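PDB 4W4T: MxaA from Stigmatella aurantiaca, which provides the terminal NADPH-binding reductase domain of the myxalamid PKS-NRPS pathway, which probably releases the carrier-bound product by reduction toward a primary alcohol. Local coordinates for residues V153-P158 against G216-S221; V193-R198 against P211-G216; A34-D39 against K222-K227; V278-D283 against P374-C379; I241-R246 against G305-L310. One frame throughout, in Å; residues are numbered along the deposited sequence.

Contact 1: V153-P158 against G216-S221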
# COMPACT_ATOMS: atom_id res chain seq x y z
N VAL A 153 -9.39 -11.61 -2.99
CA VAL A 153 -9.91 -10.26 -3.18
C VAL A 153 -8.89 -9.26 -2.65
O VAL A 153 -8.68 -9.14 -1.45
CB VAL A 153 -11.26 -10.06 -2.46
CG1 VAL A 153 -11.83 -8.67 -2.77
CG2 VAL A 153 -12.24 -11.15 -2.85
N ASN A 154 -8.22 -8.59 -3.58
CA ASN A 154 -7.28 -7.53 -3.24
C ASN A 154 -7.48 -6.37 -4.22
O ASN A 154 -7.32 -6.54 -5.43
CB ASN A 154 -5.84 -8.05 -3.27
CG ASN A 154 -4.85 -7.02 -2.80
OD1 ASN A 154 -4.77 -5.92 -3.34
ND2 ASN A 154 -4.10 -7.36 -1.76
N PHE A 155 -7.84 -5.20 -3.71
CA PHE A 155 -8.20 -4.10 -4.59
C PHE A 155 -7.01 -3.25 -5.02
O PHE A 155 -7.16 -2.31 -5.80
CB PHE A 155 -9.25 -3.21 -3.91
CG PHE A 155 -10.52 -3.94 -3.58
CD1 PHE A 155 -11.24 -4.59 -4.57
CD2 PHE A 155 -11.01 -3.96 -2.29
CE1 PHE A 155 -12.42 -5.26 -4.28
CE2 PHE A 155 -12.20 -4.62 -1.98
CZ PHE A 155 -12.90 -5.28 -2.98
N LEU A 156 -5.82 -3.61 -4.54
CA LEU A 156 -4.61 -2.90 -4.92
C LEU A 156 -3.74 -3.68 -5.93
O LEU A 156 -3.05 -3.07 -6.75
CB LEU A 156 -3.78 -2.58 -3.68
CG LEU A 156 -4.45 -1.72 -2.61
CD1 LEU A 156 -3.48 -1.53 -1.45
CD2 LEU A 156 -4.87 -0.40 -3.20
N TYR A 157 -3.76 -5.00 -5.85
CA TYR A 157 -2.87 -5.85 -6.66
C TYR A 157 -3.26 -5.91 -8.14
O TYR A 157 -4.42 -5.72 -8.49
CB TYR A 157 -2.84 -7.29 -6.12
CG TYR A 157 -2.07 -7.51 -4.83
CD1 TYR A 157 -1.35 -6.49 -4.24
CD2 TYR A 157 -2.06 -8.77 -4.22
CE1 TYR A 157 -0.64 -6.70 -3.05
CE2 TYR A 157 -1.35 -8.99 -3.05
CZ TYR A 157 -0.64 -7.95 -2.47
OH TYR A 157 0.05 -8.16 -1.31
N PRO A 158 -2.30 -6.21 -9.03
CA PRO A 158 -2.59 -6.36 -10.45
C PRO A 158 -3.20 -7.72 -10.80
O PRO A 158 -3.22 -8.61 -9.96
CB PRO A 158 -1.21 -6.22 -11.11
CG PRO A 158 -0.29 -6.77 -10.09
CD PRO A 158 -0.84 -6.28 -8.77
N GLY A 216 -8.50 -2.37 -12.71
CA GLY A 216 -7.98 -3.00 -11.51
C GLY A 216 -7.90 -4.51 -11.65
O GLY A 216 -8.69 -5.13 -12.37
N GLY A 217 -6.96 -5.10 -10.94
CA GLY A 217 -6.70 -6.53 -11.06
C GLY A 217 -7.85 -7.41 -10.59
O GLY A 217 -8.07 -8.48 -11.14
N TYR A 218 -8.57 -6.98 -9.56
CA TYR A 218 -9.64 -7.83 -9.04
C TYR A 218 -10.74 -7.99 -10.08
O TYR A 218 -11.12 -9.11 -10.42
CB TYR A 218 -10.21 -7.25 -7.73
CG TYR A 218 -11.43 -8.02 -7.24
CD1 TYR A 218 -11.31 -9.32 -6.79
CD2 TYR A 218 -12.69 -7.43 -7.25
CE1 TYR A 218 -12.42 -10.03 -6.36
CE2 TYR A 218 -13.81 -8.13 -6.81
CZ TYR A 218 -13.66 -9.43 -6.36
OH TYR A 218 -14.74 -10.13 -5.93
N ALA A 219 -11.23 -6.86 -10.59
CA ALA A 219 -12.30 -6.88 -11.60
C ALA A 219 -11.85 -7.66 -12.83
O ALA A 219 -12.60 -8.46 -13.40
CB ALA A 219 -12.69 -5.46 -11.99
N GLN A 220 -10.62 -7.42 -13.25
CA GLN A 220 -10.09 -8.12 -14.42
C GLN A 220 -10.06 -9.63 -14.21
O GLN A 220 -10.47 -10.38 -15.09
CB GLN A 220 -8.69 -7.60 -14.73
CG GLN A 220 -8.73 -6.19 -15.27
CD GLN A 220 -7.36 -5.56 -15.33
OE1 GLN A 220 -6.45 -5.93 -14.58
NE2 GLN A 220 -7.21 -4.60 -16.23
N SER A 221 -9.62 -10.07 -13.04
CA SER A 221 -9.51 -11.52 -12.81
C SER A 221 -10.90 -12.18 -12.70
O SER A 221 -11.09 -13.32 -13.13
CB SER A 221 -8.68 -11.81 -11.55
OG SER A 221 -9.35 -11.42 -10.36
O HOH W 1 -6.97 -5.10 -7.69
O HOH W 2 -4.75 -3.23 -10.00

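Contact 2: V193-R198 against P211-G216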
# COMPACT_ATOMS: atom_id res chain seq x y z
N VAL A 193 -17.46 -7.42 -12.36
CA VAL A 193 -17.15 -7.83 -13.73
C VAL A 193 -17.74 -6.84 -14.75
O VAL A 193 -17.47 -6.95 -15.95
CB VAL A 193 -17.66 -9.25 -14.05
CG1 VAL A 193 -17.14 -10.24 -13.03
CG2 VAL A 193 -19.20 -9.30 -14.14
N LEU A 194 -18.54 -5.89 -14.26
CA LEU A 194 -19.22 -4.89 -15.09
C LEU A 194 -18.50 -3.54 -15.12
O LEU A 194 -17.88 -3.14 -14.12
CB LEU A 194 -20.66 -4.68 -14.60
CG LEU A 194 -21.57 -5.90 -14.47
CD1 LEU A 194 -22.90 -5.51 -13.79
CD2 LEU A 194 -21.83 -6.53 -15.84
N PRO A 195 -18.60 -2.81 -16.24
CA PRO A 195 -18.00 -1.47 -16.30
C PRO A 195 -18.68 -0.49 -15.35
O PRO A 195 -19.88 -0.61 -15.10
CB PRO A 195 -18.24 -1.04 -17.75
CG PRO A 195 -19.47 -1.80 -18.17
CD PRO A 195 -19.36 -3.14 -17.46
N LEU A 196 -17.89 0.44 -14.81
CA LEU A 196 -18.38 1.47 -13.91
C LEU A 196 -18.79 2.70 -14.70
O LEU A 196 -18.33 2.90 -15.82
CB LEU A 196 -17.30 1.87 -12.91
CG LEU A 196 -16.59 0.75 -12.16
CD1 LEU A 196 -15.39 1.34 -11.41
CD2 LEU A 196 -17.56 0.08 -11.19
N GLY A 197 -19.64 3.54 -14.11
CA GLY A 197 -19.91 4.84 -14.71
C GLY A 197 -21.12 4.91 -15.64
O GLY A 197 -21.45 5.98 -16.14
N ARG A 198 -21.77 3.77 -15.87
CA ARG A 198 -22.93 3.69 -16.75
C ARG A 198 -24.18 4.08 -15.98
O ARG A 198 -24.34 3.68 -14.84
CB ARG A 198 -23.11 2.28 -17.31
CG ARG A 198 -21.87 1.72 -17.96
CD ARG A 198 -21.55 2.45 -19.24
NE ARG A 198 -20.30 1.97 -19.80
CZ ARG A 198 -20.17 0.82 -20.47
NH1 ARG A 198 -21.22 0.04 -20.68
NH2 ARG A 198 -18.98 0.46 -20.93
N PRO A 211 -12.85 -6.81 -22.33
CA PRO A 211 -12.03 -6.68 -21.13
C PRO A 211 -11.51 -5.27 -20.88
O PRO A 211 -11.19 -4.95 -19.73
CB PRO A 211 -10.87 -7.65 -21.40
CG PRO A 211 -10.78 -7.74 -22.87
CD PRO A 211 -12.20 -7.64 -23.36
N SER A 212 -11.49 -4.44 -21.90
CA SER A 212 -10.90 -3.13 -21.75
C SER A 212 -11.76 -2.24 -20.91
O SER A 212 -11.29 -1.25 -20.49
CB SER A 212 -10.65 -2.50 -23.09
OG SER A 212 -11.85 -2.24 -23.71
N SER A 213 -13.00 -2.61 -20.66
CA SER A 213 -13.93 -1.79 -19.89
C SER A 213 -13.60 -1.68 -18.39
O SER A 213 -14.04 -0.76 -17.74
CB SER A 213 -15.39 -2.29 -20.08
OG SER A 213 -15.57 -3.68 -19.76
N LEU A 214 -12.82 -2.61 -17.88
CA LEU A 214 -12.62 -2.81 -16.47
C LEU A 214 -11.35 -2.16 -15.98
O LEU A 214 -10.44 -2.00 -16.70
CB LEU A 214 -12.56 -4.30 -16.14
CG LEU A 214 -13.83 -5.03 -16.51
CD1 LEU A 214 -13.91 -6.44 -16.05
CD2 LEU A 214 -15.03 -4.28 -16.04
N VAL A 215 -11.34 -1.82 -14.72
CA VAL A 215 -10.18 -1.25 -14.06
C VAL A 215 -9.79 -2.06 -12.82
O VAL A 215 -10.63 -2.39 -11.98
CB VAL A 215 -10.46 0.23 -13.65
CG1 VAL A 215 -9.36 0.76 -12.73
CG2 VAL A 215 -10.61 1.09 -14.90
N GLY A 216 -8.50 -2.37 -12.71
CA GLY A 216 -7.98 -3.00 -11.51
C GLY A 216 -7.90 -4.51 -11.65
O GLY A 216 -8.69 -5.13 -12.37
O HOH W 3 -14.94 0.24 -15.38

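Contact 3: A34-D39 against K222-K227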
# COMPACT_ATOMS: atom_id res chain seq x y z
N ALA A 34 -6.71 -14.39 -23.56
CA ALA A 34 -6.07 -15.69 -23.64
C ALA A 34 -6.53 -16.59 -22.50
O ALA A 34 -6.86 -17.75 -22.71
CB ALA A 34 -4.55 -15.55 -23.62
N ASP A 35 -6.55 -16.03 -21.29
CA ASP A 35 -6.92 -16.79 -20.08
C ASP A 35 -8.41 -17.17 -20.04
O ASP A 35 -8.80 -18.13 -19.34
CB ASP A 35 -6.53 -15.99 -18.83
CG ASP A 35 -5.02 -15.98 -18.58
OD1 ASP A 35 -4.32 -16.87 -19.10
OD2 ASP A 35 -4.53 -15.08 -17.85
N ALA A 36 -9.23 -16.44 -20.79
CA ALA A 36 -10.67 -16.71 -20.83
C ALA A 36 -11.01 -17.90 -21.74
O ALA A 36 -12.16 -18.31 -21.81
CB ALA A 36 -11.44 -15.47 -21.28
N VAL A 37 -10.02 -18.44 -22.43
CA VAL A 37 -10.24 -19.62 -23.26
C VAL A 37 -10.20 -20.87 -22.39
O VAL A 37 -9.20 -21.14 -21.73
CB VAL A 37 -9.20 -19.72 -24.38
CG1 VAL A 37 -9.35 -21.03 -25.15
CG2 VAL A 37 -9.34 -18.53 -25.32
N LEU A 38 -11.30 -21.62 -22.37
CA LEU A 38 -11.41 -22.80 -21.52
C LEU A 38 -10.81 -24.03 -22.21
O LEU A 38 -11.22 -24.37 -23.33
CB LEU A 38 -12.87 -23.05 -21.16
CG LEU A 38 -13.15 -24.16 -20.14
CD1 LEU A 38 -12.45 -23.87 -18.82
CD2 LEU A 38 -14.64 -24.31 -19.93
N ASP A 39 -9.87 -24.69 -21.53
CA ASP A 39 -9.21 -25.89 -22.05
C ASP A 39 -10.23 -26.85 -22.65
O ASP A 39 -11.29 -27.08 -22.07
CB ASP A 39 -8.45 -26.61 -20.94
CG ASP A 39 -7.32 -25.78 -20.38
OD1 ASP A 39 -6.83 -24.87 -21.09
OD2 ASP A 39 -6.92 -26.04 -19.23
N LYS A 222 -11.86 -11.46 -12.16
CA LYS A 222 -13.21 -12.01 -12.00
C LYS A 222 -13.94 -12.02 -13.35
O LYS A 222 -14.75 -12.90 -13.62
CB LYS A 222 -14.00 -11.22 -10.95
CG LYS A 222 -13.47 -11.38 -9.52
CD LYS A 222 -13.58 -12.82 -8.98
CE LYS A 222 -15.03 -13.18 -8.60
NZ LYS A 222 -15.11 -14.47 -7.83
N TRP A 223 -13.63 -11.05 -14.20
CA TRP A 223 -14.18 -11.06 -15.56
C TRP A 223 -13.72 -12.33 -16.29
O TRP A 223 -14.52 -13.05 -16.89
CB TRP A 223 -13.72 -9.81 -16.31
CG TRP A 223 -14.20 -9.70 -17.72
CD1 TRP A 223 -15.31 -9.04 -18.16
CD2 TRP A 223 -13.56 -10.23 -18.89
NE1 TRP A 223 -15.42 -9.14 -19.53
CE2 TRP A 223 -14.35 -9.86 -20.00
CE3 TRP A 223 -12.41 -10.99 -19.10
CZ2 TRP A 223 -14.02 -10.23 -21.31
CZ3 TRP A 223 -12.07 -11.35 -20.40
CH2 TRP A 223 -12.88 -10.97 -21.49
N VAL A 224 -12.43 -12.60 -16.24
CA VAL A 224 -11.90 -13.80 -16.88
C VAL A 224 -12.54 -15.07 -16.30
O VAL A 224 -12.96 -15.97 -17.04
CB VAL A 224 -10.36 -13.85 -16.74
CG1 VAL A 224 -9.81 -15.13 -17.32
CG2 VAL A 224 -9.74 -12.65 -17.44
N ALA A 225 -12.61 -15.15 -14.97
CA ALA A 225 -13.23 -16.31 -14.32
C ALA A 225 -14.66 -16.52 -14.81
O ALA A 225 -15.06 -17.65 -15.14
CB ALA A 225 -13.21 -16.15 -12.81
N GLU A 226 -15.44 -15.45 -14.89
CA GLU A 226 -16.83 -15.61 -15.31
C GLU A 226 -16.92 -16.04 -16.77
O GLU A 226 -17.80 -16.81 -17.13
CB GLU A 226 -17.65 -14.33 -15.07
CG GLU A 226 -19.13 -14.62 -14.79
CD GLU A 226 -19.96 -13.36 -14.84
OE1 GLU A 226 -20.12 -12.72 -13.78
OE2 GLU A 226 -20.44 -13.02 -15.93
N LYS A 227 -16.00 -15.56 -17.61
CA LYS A 227 -15.92 -16.03 -19.00
C LYS A 227 -15.70 -17.55 -19.06
O LYS A 227 -16.35 -18.25 -19.85
CB LYS A 227 -14.81 -15.32 -19.77
CG LYS A 227 -15.06 -13.83 -19.97
CD LYS A 227 -16.12 -13.59 -21.02
CE LYS A 227 -15.53 -13.63 -22.41
NZ LYS A 227 -16.59 -13.32 -23.42

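Contact 4: V278-D283 against P374-C379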
# COMPACT_ATOMS: atom_id res chain seq x y z
N VAL A 278 -20.57 12.31 -2.47
CA VAL A 278 -20.37 11.64 -3.74
C VAL A 278 -21.74 11.51 -4.40
O VAL A 278 -22.76 11.47 -3.70
CB VAL A 278 -19.71 10.26 -3.57
CG1 VAL A 278 -18.32 10.41 -2.96
CG2 VAL A 278 -20.57 9.37 -2.69
N ASP A 279 -21.79 11.50 -5.72
CA ASP A 279 -23.09 11.44 -6.38
C ASP A 279 -23.52 10.02 -6.75
O ASP A 279 -24.52 9.84 -7.43
CB ASP A 279 -23.10 12.32 -7.63
CG ASP A 279 -21.93 12.06 -8.55
OD1 ASP A 279 -21.40 10.92 -8.56
OD2 ASP A 279 -21.54 12.99 -9.29
N ALA A 280 -22.78 9.01 -6.30
CA ALA A 280 -23.14 7.62 -6.62
C ALA A 280 -24.46 7.19 -5.97
O ALA A 280 -24.86 7.71 -4.92
CB ALA A 280 -22.03 6.68 -6.19
N LEU A 281 -25.14 6.23 -6.60
CA LEU A 281 -26.26 5.55 -5.96
C LEU A 281 -25.70 4.37 -5.18
O LEU A 281 -25.51 3.29 -5.75
CB LEU A 281 -27.28 5.07 -6.99
CG LEU A 281 -27.73 6.10 -8.02
CD1 LEU A 281 -28.66 5.47 -9.04
CD2 LEU A 281 -28.40 7.27 -7.31
N LEU A 282 -25.44 4.58 -3.90
CA LEU A 282 -24.71 3.60 -3.11
C LEU A 282 -25.47 2.30 -2.89
O LEU A 282 -26.64 2.30 -2.48
CB LEU A 282 -24.33 4.21 -1.76
CG LEU A 282 -23.50 5.49 -1.85
CD1 LEU A 282 -23.47 6.20 -0.50
CD2 LEU A 282 -22.07 5.19 -2.31
N ASP A 283 -24.80 1.20 -3.19
CA ASP A 283 -25.27 -0.13 -2.86
C ASP A 283 -24.72 -0.62 -1.52
O ASP A 283 -23.52 -0.57 -1.28
CB ASP A 283 -24.86 -1.13 -3.93
CG ASP A 283 -25.40 -2.51 -3.65
OD1 ASP A 283 -26.62 -2.59 -3.44
OD2 ASP A 283 -24.62 -3.50 -3.64
N PRO A 374 -15.79 8.68 -6.99
CA PRO A 374 -15.57 7.44 -7.73
C PRO A 374 -16.78 6.98 -8.54
O PRO A 374 -17.91 7.08 -8.06
CB PRO A 374 -15.25 6.43 -6.63
CG PRO A 374 -14.69 7.25 -5.53
CD PRO A 374 -15.49 8.51 -5.56
N ARG A 375 -16.54 6.49 -9.75
CA ARG A 375 -17.57 5.83 -10.54
C ARG A 375 -17.96 4.53 -9.87
O ARG A 375 -17.09 3.77 -9.44
CB ARG A 375 -17.08 5.52 -11.97
CG ARG A 375 -16.37 6.66 -12.68
CD ARG A 375 -15.38 6.13 -13.72
NE ARG A 375 -14.80 7.21 -14.52
CZ ARG A 375 -13.90 7.04 -15.47
NH1 ARG A 375 -13.46 5.82 -15.76
NH2 ARG A 375 -13.43 8.09 -16.14
N MSE A 376 -19.25 4.26 -9.79
CA MSE A 376 -19.72 2.98 -9.28
C MSE A 376 -20.72 2.36 -10.25
O MSE A 376 -21.18 3.02 -11.18
CB MSE A 376 -20.32 3.15 -7.89
CG MSE A 376 -19.28 3.67 -6.91
SE MSE A 376 -19.99 3.85 -5.12
CE MSE A 376 -18.67 5.11 -4.40
N VAL A 377 -21.02 1.08 -10.07
CA VAL A 377 -21.95 0.42 -10.97
C VAL A 377 -23.35 0.37 -10.37
O VAL A 377 -23.52 0.23 -9.17
CB VAL A 377 -21.48 -1.02 -11.31
CG1 VAL A 377 -21.31 -1.83 -10.06
CG2 VAL A 377 -22.46 -1.69 -12.26
N VAL A 378 -24.34 0.53 -11.23
CA VAL A 378 -25.73 0.39 -10.83
C VAL A 378 -26.31 -0.80 -11.57
O VAL A 378 -26.17 -0.89 -12.79
CB VAL A 378 -26.54 1.66 -11.16
CG1 VAL A 378 -27.97 1.54 -10.66
CG2 VAL A 378 -25.86 2.86 -10.55
N CYS A 379 -26.93 -1.72 -10.83
CA CYS A 379 -27.40 -3.00 -11.36
C CYS A 379 -28.90 -3.17 -11.21
O CYS A 379 -29.47 -2.82 -10.18
CB CYS A 379 -26.73 -4.17 -10.65
SG CYS A 379 -25.00 -4.25 -11.00
O HOH W 4 -23.45 2.50 -7.49

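Contact 5: I241-R246 against G305-L310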
# COMPACT_ATOMS: atom_id res chain seq x y z
N ILE A 241 -24.90 -18.31 -12.11
CA ILE A 241 -23.93 -17.24 -11.90
C ILE A 241 -24.52 -16.16 -11.03
O ILE A 241 -25.48 -15.51 -11.41
CB ILE A 241 -23.45 -16.64 -13.23
CG1 ILE A 241 -22.77 -17.74 -14.06
CG2 ILE A 241 -22.52 -15.44 -12.98
CD1 ILE A 241 -22.33 -17.29 -15.45
N LEU A 242 -23.94 -15.99 -9.84
CA LEU A 242 -24.44 -15.07 -8.83
C LEU A 242 -23.46 -13.93 -8.66
O LEU A 242 -22.30 -14.17 -8.33
CB LEU A 242 -24.65 -15.81 -7.51
CG LEU A 242 -25.43 -17.09 -7.81
CD1 LEU A 242 -24.98 -18.28 -6.99
CD2 LEU A 242 -26.90 -16.82 -7.64
N ARG A 243 -23.92 -12.69 -8.87
CA ARG A 243 -23.06 -11.52 -8.76
C ARG A 243 -23.49 -10.65 -7.59
O ARG A 243 -24.41 -9.85 -7.72
CB ARG A 243 -23.11 -10.68 -10.04
CG ARG A 243 -22.69 -11.37 -11.33
CD ARG A 243 -22.96 -10.41 -12.51
NE ARG A 243 -22.40 -10.87 -13.78
CZ ARG A 243 -22.80 -10.44 -14.97
NH1 ARG A 243 -23.78 -9.55 -15.07
NH2 ARG A 243 -22.21 -10.90 -16.07
N PRO A 244 -22.83 -10.80 -6.43
CA PRO A 244 -23.14 -9.94 -5.29
C PRO A 244 -22.67 -8.51 -5.53
O PRO A 244 -21.70 -8.33 -6.24
CB PRO A 244 -22.34 -10.58 -4.15
CG PRO A 244 -22.05 -11.98 -4.62
CD PRO A 244 -21.85 -11.84 -6.09
N GLY A 245 -23.37 -7.54 -4.97
CA GLY A 245 -22.90 -6.16 -4.98
C GLY A 245 -21.90 -5.92 -3.86
O GLY A 245 -21.02 -6.74 -3.60
N ARG A 246 -22.04 -4.78 -3.19
CA ARG A 246 -21.19 -4.45 -2.06
C ARG A 246 -21.77 -5.13 -0.82
O ARG A 246 -22.80 -4.70 -0.28
CB ARG A 246 -21.10 -2.94 -1.87
CG ARG A 246 -20.38 -2.52 -0.61
CD ARG A 246 -20.33 -0.99 -0.50
NE ARG A 246 -19.47 -0.39 -1.52
CZ ARG A 246 -19.91 0.44 -2.47
NH1 ARG A 246 -21.20 0.75 -2.53
NH2 ARG A 246 -19.06 0.96 -3.36
N GLY A 305 -28.16 -21.82 -15.99
CA GLY A 305 -27.79 -21.01 -17.13
C GLY A 305 -28.03 -19.52 -16.90
O GLY A 305 -27.68 -18.71 -17.74
N GLN A 306 -28.61 -19.17 -15.75
CA GLN A 306 -29.02 -17.78 -15.53
C GLN A 306 -28.02 -16.99 -14.69
O GLN A 306 -27.15 -17.56 -14.05
CB GLN A 306 -30.39 -17.72 -14.85
CG GLN A 306 -31.48 -18.53 -15.54
CD GLN A 306 -31.52 -18.28 -17.03
OE1 GLN A 306 -31.72 -17.15 -17.48
NE2 GLN A 306 -31.32 -19.33 -17.81
N THR A 307 -28.18 -15.66 -14.70
CA THR A 307 -27.31 -14.75 -13.95
C THR A 307 -28.18 -13.88 -13.05
O THR A 307 -29.23 -13.40 -13.48
CB THR A 307 -26.47 -13.88 -14.92
OG1 THR A 307 -25.56 -14.72 -15.64
CG2 THR A 307 -25.67 -12.78 -14.17
N TYR A 308 -27.76 -13.69 -11.80
CA TYR A 308 -28.52 -12.87 -10.87
C TYR A 308 -27.66 -11.81 -10.19
O TYR A 308 -26.52 -12.07 -9.81
CB TYR A 308 -29.20 -13.74 -9.81
CG TYR A 308 -30.13 -14.75 -10.44
CD1 TYR A 308 -31.44 -14.41 -10.75
CD2 TYR A 308 -29.68 -16.03 -10.78
CE1 TYR A 308 -32.30 -15.33 -11.35
CE2 TYR A 308 -30.52 -16.95 -11.38
CZ TYR A 308 -31.83 -16.60 -11.67
OH TYR A 308 -32.67 -17.51 -12.27
N HIS A 309 -28.22 -10.62 -10.07
CA HIS A 309 -27.55 -9.53 -9.38
C HIS A 309 -28.03 -9.47 -7.96
O HIS A 309 -29.17 -9.09 -7.68
CB HIS A 309 -27.81 -8.21 -10.10
CG HIS A 309 -27.07 -8.08 -11.40
ND1 HIS A 309 -27.39 -7.14 -12.35
CD2 HIS A 309 -26.03 -8.79 -11.90
CE1 HIS A 309 -26.57 -7.26 -13.38
NE2 HIS A 309 -25.74 -8.25 -13.13
N LEU A 310 -27.16 -9.87 -7.03
CA LEU A 310 -27.54 -9.88 -5.63
C LEU A 310 -27.13 -8.55 -5.02
O LEU A 310 -26.14 -8.45 -4.30
CB LEU A 310 -26.90 -11.06 -4.90
CG LEU A 310 -27.20 -12.40 -5.58
CD1 LEU A 310 -26.67 -13.57 -4.73
CD2 LEU A 310 -28.69 -12.54 -5.84

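Contact 1: V153-P158 against G216-S221
Val153 and Phe155 close on the ring of Tyr218, one of two tight points in this contact. Val153 CG1 sits over a face of the phenol ring, 4.1 Å from its centroid and 19° off the normal, while Val153 CG2 comes within 3.7 Å of Tyr218 CE1. Phe155 turns its edge to the Tyr218 face in an offset edge-to-face pair: the planes stand at 88° and Phe155 CE1 lies 3.7 Å from Tyr218 CD2. With CG anti to the backbone N (chi1 173°), the Tyr218 ring leaves the helix toward both partners. Were an alanine here, Val153 and Phe155 would probably lose the ring face they pack on, and a gap would open between loop and helix. The second close point is Gly217, whose CA lies 3.5 Å from Tyr157 O, where a side chain would clash. The rest is looser and wet: one water takes the N-H of Tyr218 and donates to Asn154 O and Tyr157 O, and another links Tyr157 O to Gly217 N. An Asx turn pins the loop, Asn154 OD1 accepting from Leu156 N at 2.8 Å. Tyr218 binds NADPH, and with Lys222 it forms the YxxxK signature of the short-chain dehydrogenases.

Contact 2: V193-R198 against P211-G216
The long connection from strand 185-188 to helix 217-234 of this Rossmann fold turns back on itself where Leu214 packs against the backbone of Val193 and Leu194, just before the chain enters the helix that carries Tyr218 and Lys222. The evidence is a methyl-to-carbonyl fit. Both methyls of Leu214, CD1 and CD2, lie 3.6 Å from Val193 O, and CD2 is also 3.6 Å from Leu194 O, so the fork of the side chain is set against two successive peptide groups. CG is placed anti to the carbonyl carbon (chi1 -61°), a position from which the fork reaches across to the 193-194 backbone. Leu214 also touches Trp223 of the following helix, and Val193 packs on Lys222 and Glu226. With an alanine in place of Leu214, the carbonyls of Val193 and Leu194 would probably lose their apolar cover and a gap would be left beside Trp223. A second touch joins Pro195 CB to Ser213 CB at 3.9 Å. The hydroxyl of Ser213 is engaged elsewhere, bonded to Gly210 O. Within the first segment, Pro195 CG lies 3.4 Å above the guanidinium plane of Arg198, offset toward its rim, and Arg198 NH1 forms a salt bridge with Glu209. The polar link between the segments is a single water, which donates to Ser213 O at 2.7 Å and accepts from Leu196 N at 3.0 Å.

Contact 3: A34-D39 against K222-K227
Ala36 and Asp35, near the end of helix 28-35, make an apolar packing contact with one side of helix 217-234, tying the N-terminal part of the chain to the Rossmann core. This second helix also carries the NADPH-binding Lys222. The methyl of Ala36 points at the helix and meets three of its residues. Ala36 CB is 3.7 Å from Lys227 CB, and at 4.3 Å it also reaches Trp223 CZ3 and Val224 CG1. One step earlier, Asp35 CB lies 3.7 Å from Val224 CG1, the branch placed anti to the backbone N (chi1 176°). The turn that presents Ala36 is closed by Val37 N bonding to Ala34 O. On the helix side, Lys227 CG lies over the Trp223 ring, 3.7 Å above its plane and offset toward the rim, and the lysine chain bends at chi2 and chi3, carrying its ammonium away from Ala36. The polar ends look elsewhere. Asp35 OD2 is hydrogen-bonded to Tyr159 OH and forms a salt bridge with Arg163, both on helix 159-177, while Trp223 NE1 bonds to Glu209 O. The two segments are thus joined by apolar contact between carbons, while the carboxylate of Asp35 and the indole N-H of Trp223 are satisfied by third parties.

Contact 4: V278-D283 against P374-C379
The selenium of Met376, a selenomethionine, is the main bump of this contact, and it settles between two side chains of the facing loop. Its SE lies 3.6 Å from Ala280 CB and 3.7 Å from Leu282 CD2. The chain is extended beyond CG (chi2 -178°, chi3 -160°), so SE and CE reach the facing loop, and CE adds touches to both partners, 4.0 Å from Leu282 CD2. On either side of this plug the fit is shallower. At one end Val278 CG1 meets Pro374 CD at 4.3 Å, and at the other Leu281 CD1 meets Val378 CG2 at 4.1 Å, the two branched chains crossing at a slant. Between the plug and the Val378 end, a water donates to both Leu281 O and Val377 O and bridges the backbones. The 278-283 loop leaves strand 274-277 and leads to strand 285-286, while 374-379 lies between helices 352-362 and 382-388. Leu282 and Val278 rest on Ala318 of helix 318-328, and Val278 and Pro374 both touch Tyr337 of helix 337-348.

Contact 5: I241-R246 against G305-L310
Strands 241-244 and 307-310 run parallel, their axes 4.6 Å apart at closest and 19° from aligned, with Ile241 opposite Thr307 and Pro244 opposite Leu310. Backbone bonds go back and forth between them, including Arg243 N to Tyr308 O at 2.8 Å and Gly245 N to Leu310 O at the end. On the face with Ile241 and Thr307, Arg243 lies beside His309. Arg243 NH1 donates to His309 NE2 at 3.0 Å, within both planes, which are 23° apart, and Thr307 CG2 sits 3.6 Å above the guanidinium plane of Arg243, offset toward its rim. Because His309 ND1 bonds to Asp380 O, NE2 is probably the unprotonated nitrogen. Arg243 NH2 goes on to a salt bridge with Glu226, which fixes the group from the helix side. The face with Leu242, Tyr308, Pro244 and Leu310 is mainly apolar: Leu242 CB meets Leu310 CD1 at 4.1 Å and Leu242 CD2 lies 4.3 Å from Tyr308 CD2, packed against helix 287-298. Strand 307-310 thereby extends the parallel sheet of a Rossmann fold.

Helix 217-234 organises the first three contacts: contact 1 uses its start, contact 3 its next turns, and contact 2 the connection leading into it, sharing Gly216 with contact 1. Along the chain the span of contact 3 encloses that of contact 1, which encloses that of contact 2; contacts 5 and 4 follow, their segments interleaved. Contacts 1 and 2 lie about 12 Å apart between centres, contacts 2 and 3 about 16 Å, and contacts 3 and 4 are farthest, about 26 Å. Strand 239-248 follows the helix and carries contact 5, which touches contact 3; Asp283 OD2 probably bonds to Arg246 N, joining contacts 4 and 5. Together they connect N-terminal helix, NADPH-binding helix, parallel sheet and loop 374-379 into one reductase domain.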